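Local coordinates for holo-[acyl-carrier-protein] synthase (Helicobacter pylori, PDB 5XUK) that belongs to the 4'-phosphopantetheinyl transferase superfamily and binds coenzyme A in a pocket formed with a neighbouring subunit of its trimer, at residues I33-D38 against I72-K77. Residues are numbered along the deposited sequence; the frame is centred on the assembly and turned at random.
Sequences IVLCKD and ISKSPK. With COA (coenzyme A), chain B.
Leu35, on the last turn of helix 30-36, lays its isobutyl group against the end of strand 70-74, and van der Waals packing accounts for the contact between 33-38 and 72-77. One methyl, CD1, rests on the strand backbone, 3.8 Å from Ile72 O and 3.9 Å from Ser73 CA. Both methyls also meet Lys74 CG, which lies 4.0 Å from Leu35 CD1 and 4.1 Å from Leu35 CD2. The two side chains run past each other in opposite directions, leaving the lysine's amine end to the ligand. Phe46 of helix 40-56 touches both Leu35 and Ile72. One turn earlier in the helix, Glu32 OE2 accepts a hydrogen bond from Ile72 N.

Polar contacts lead to coenzyme A. The Lys74 chain, bent at chi2 (-53°) and again further out, brings its end beside the 3'-phosphate: O9A of coenzyme A lies 3.1 Å from Lys74 CE and 3.2 Å from NZ, so the ammonium flanks the phosphate rather than pointing at it, and its charge probably helps to offset that of the anion. The hydroxyl of Ser42, in the same pocket, is hydrogen-bonded to the ligand. At the far end of the segment Lys77 O lies 2.9 Å from the adenine amino nitrogen N6A of coenzyme A. The turn is held by Ser75 OG, which takes a weak bond from Lys77 N and is hydrogen-bonded to Ala79 N.

Helix 30-36 is thus joined to the first strand of the antiparallel hairpin 70-74/80-84 by leucine packing and the Glu32 bond, at the coenzyme A pocket of this AcpS-type synthase.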
loop_
_atom_site.group_PDB
_atom_site.type_symbol
_atom_site.label_atom_id
_atom_site.label_comp_id
_atom_site.label_asym_id
_atom_site.label_seq_id
_atom_site.Cartn_x
_atom_site.Cartn_y
_atom_site.Cartn_z
ATOM N N ILE A 33 -16.713 -16.596 -2.762
ATOM C CA ILE A 33 -16.092 -17.809 -3.337
ATOM C C ILE A 33 -16.346 -17.877 -4.858
ATOM O O ILE A 33 -15.513 -18.374 -5.618
ATOM C CB ILE A 33 -16.611 -19.097 -2.649
ATOM C CG1 ILE A 33 -16.147 -19.124 -1.178
ATOM C CG2 ILE A 33 -16.096 -20.334 -3.347
ATOM C CD1 ILE A 33 -16.543 -20.369 -0.399
ATOM N N VAL A 34 -17.487 -17.367 -5.309
ATOM C CA VAL A 34 -17.757 -17.390 -6.730
ATOM C C VAL A 34 -16.774 -16.424 -7.395
ATOM O O VAL A 34 -16.080 -16.808 -8.323
ATOM C CB VAL A 34 -19.233 -17.090 -7.048
ATOM C CG1 VAL A 34 -19.431 -16.872 -8.545
ATOM C CG2 VAL A 34 -20.102 -18.243 -6.558
ATOM N N LEU A 35 -16.652 -15.219 -6.844
ATOM C CA LEU A 35 -15.712 -14.200 -7.357
ATOM C C LEU A 35 -14.257 -14.654 -7.561
ATOM O O LEU A 35 -13.642 -14.263 -8.546
ATOM C CB LEU A 35 -15.749 -12.956 -6.473
ATOM C CG LEU A 35 -17.113 -12.264 -6.480
ATOM C CD1 LEU A 35 -17.096 -11.040 -5.562
ATOM C CD2 LEU A 35 -17.541 -11.915 -7.914
ATOM N N CYS A 36 -13.725 -15.497 -6.681
ATOM C CA CYS A 36 -12.313 -15.917 -6.759
ATOM C C CYS A 36 -12.044 -17.088 -7.662
ATOM O O CYS A 36 -10.867 -17.401 -7.941
ATOM C CB CYS A 36 -11.759 -16.243 -5.361
ATOM S SG CYS A 36 -11.945 -14.853 -4.219
ATOM N N LYS A 37 -13.110 -17.788 -8.064
ATOM C CA LYS A 37 -13.047 -18.795 -9.134
ATOM C C LYS A 37 -12.021 -19.885 -8.920
ATOM O O LYS A 37 -11.374 -20.315 -9.880
ATOM C CB LYS A 37 -12.743 -18.120 -10.473
ATOM C CG LYS A 37 -13.675 -16.974 -10.830
ATOM C CD LYS A 37 -13.312 -16.381 -12.188
ATOM C CE LYS A 37 -14.224 -15.220 -12.562
ATOM N NZ LYS A 37 -14.180 -14.913 -14.024
ATOM N N ASP A 38 -11.855 -20.336 -7.681
ATOM C CA ASP A 38 -10.777 -21.278 -7.326
ATOM C C ASP A 38 -9.340 -20.707 -7.447
ATOM O O ASP A 38 -8.384 -21.444 -7.224
ATOM C CB ASP A 38 -10.835 -22.556 -8.189
ATOM C CG ASP A 38 -11.961 -23.512 -7.792
ATOM O OD1 ASP A 38 -12.100 -23.844 -6.586
ATOM O OD2 ASP A 38 -12.675 -23.967 -8.717
ATOM N N ILE A 72 -17.081 -8.480 0.391
ATOM C CA ILE A 72 -16.456 -7.990 -0.837
ATOM C C ILE A 72 -17.342 -8.336 -2.047
ATOM O O ILE A 72 -17.822 -9.459 -2.156
ATOM C CB ILE A 72 -15.073 -8.634 -1.087
ATOM C CG1 ILE A 72 -14.134 -8.444 0.117
ATOM C CG2 ILE A 72 -14.438 -8.042 -2.351
ATOM C CD1 ILE A 72 -13.048 -9.500 0.169
ATOM N N SER A 73 -17.541 -7.369 -2.941
ATOM C CA SER A 73 -18.180 -7.576 -4.241
ATOM C C SER A 73 -17.411 -6.809 -5.317
ATOM O O SER A 73 -16.467 -6.074 -5.012
ATOM C CB SER A 73 -19.636 -7.109 -4.213
ATOM O OG SER A 73 -19.743 -5.743 -3.837
ATOM N N LYS A 74 -17.825 -6.986 -6.572
ATOM C CA LYS A 74 -17.146 -6.395 -7.718
ATOM C C LYS A 74 -18.060 -5.471 -8.513
ATOM O O LYS A 74 -19.236 -5.767 -8.707
ATOM C CB LYS A 74 -16.649 -7.486 -8.663
ATOM C CG LYS A 74 -15.544 -8.387 -8.131
ATOM C CD LYS A 74 -14.338 -7.611 -7.599
ATOM C CE LYS A 74 -13.023 -8.317 -7.885
ATOM N NZ LYS A 74 -13.190 -9.760 -8.224
ATOM N N SER A 75 -17.498 -4.361 -8.988
ATOM C CA SER A 75 -18.188 -3.458 -9.893
ATOM C C SER A 75 -18.303 -4.137 -11.260
ATOM O O SER A 75 -17.681 -5.182 -11.497
ATOM C CB SER A 75 -17.417 -2.136 -10.012
ATOM O OG SER A 75 -16.323 -2.257 -10.916
ATOM N N PRO A 76 -19.091 -3.556 -12.176
ATOM C CA PRO A 76 -19.117 -4.107 -13.546
ATOM C C PRO A 76 -17.743 -4.090 -14.241
ATOM O O PRO A 76 -17.476 -4.937 -15.095
ATOM C CB PRO A 76 -20.103 -3.198 -14.280
ATOM C CG PRO A 76 -20.937 -2.575 -13.210
ATOM C CD PRO A 76 -20.060 -2.462 -11.996
ATOM N N LYS A 77 -16.876 -3.152 -13.858
ATOM C CA LYS A 77 -15.511 -3.086 -14.398
ATOM C C LYS A 77 -14.464 -3.836 -13.546
ATOM O O LYS A 77 -13.271 -3.587 -13.690
ATOM C CB LYS A 77 -15.089 -1.621 -14.558
ATOM C CG LYS A 77 -16.007 -0.797 -15.445
ATOM C CD LYS A 77 -15.766 0.696 -15.271
ATOM C CE LYS A 77 -16.637 1.514 -16.216
ATOM N NZ LYS A 77 -18.091 1.396 -15.906
HETATM N N1A COA B . -10.884 -0.760 -10.750
HETATM C C2A COA B . -10.248 -1.061 -9.597
HETATM N N3A COA B . -9.629 -2.237 -9.395
HETATM C C4A COA B . -9.638 -3.186 -10.345
HETATM C C5A COA B . -10.316 -2.926 -11.622
HETATM C C6A COA B . -10.962 -1.612 -11.787
HETATM N N6A COA B . -11.607 -1.278 -12.934
HETATM N N7A COA B . -10.167 -4.033 -12.367
HETATM C C8A COA B . -9.443 -4.937 -11.653
HETATM N N9A COA B . -9.143 -4.417 -10.433
HETATM C C1B COA B . -8.407 -5.097 -9.362
HETATM C C2B COA B . -9.082 -6.437 -9.049
HETATM O O2B COA B . -9.362 -6.589 -7.657
HETATM C C3B COA B . -8.087 -7.491 -9.471
HETATM O O3B COA B . -7.992 -8.595 -8.576
HETATM P P3B COA B . -9.082 -9.801 -8.554
HETATM O O7A COA B . -9.536 -9.929 -9.995
HETATM O O8A COA B . -8.294 -11.009 -8.120
HETATM O O9A COA B . -10.111 -9.273 -7.570
HETATM C C4B COA B . -6.792 -6.718 -9.464
HETATM O O4B COA B . -7.091 -5.370 -9.819
HETATM C C5B COA B . -5.767 -7.310 -10.399
HETATM O O5B COA B . -4.568 -7.190 -9.666
HETATM P P1A COA B . -3.184 -6.877 -10.357
HETATM O O1A COA B . -2.736 -8.249 -10.813
HETATM O O2A COA B . -2.299 -6.022 -9.482
HETATM O O3A COA B . -3.660 -5.907 -11.519
HETATM P P2A COA B . -2.755 -5.711 -12.825
HETATM O O4A COA B . -1.614 -4.751 -12.514
HETATM O O5A COA B . -2.443 -7.093 -13.371
HETATM O O6A COA B . -3.856 -5.002 -13.781
HETATM C CBP COA B . -5.695 -3.509 -14.423
HETATM C CCP COA B . -5.040 -4.331 -13.310
HETATM C CDP COA B . -7.191 -3.779 -14.470
HETATM C CEP COA B . -5.486 -2.027 -14.142
HETATM C CAP COA B . -5.071 -3.930 -15.767
HETATM O OAP COA B . -5.704 -5.126 -16.232
HETATM C C9P COA B . -5.168 -2.901 -16.851
HETATM O O9P COA B . -6.206 -2.286 -17.045
HETATM N N8P COA B . -4.060 -2.740 -17.577
#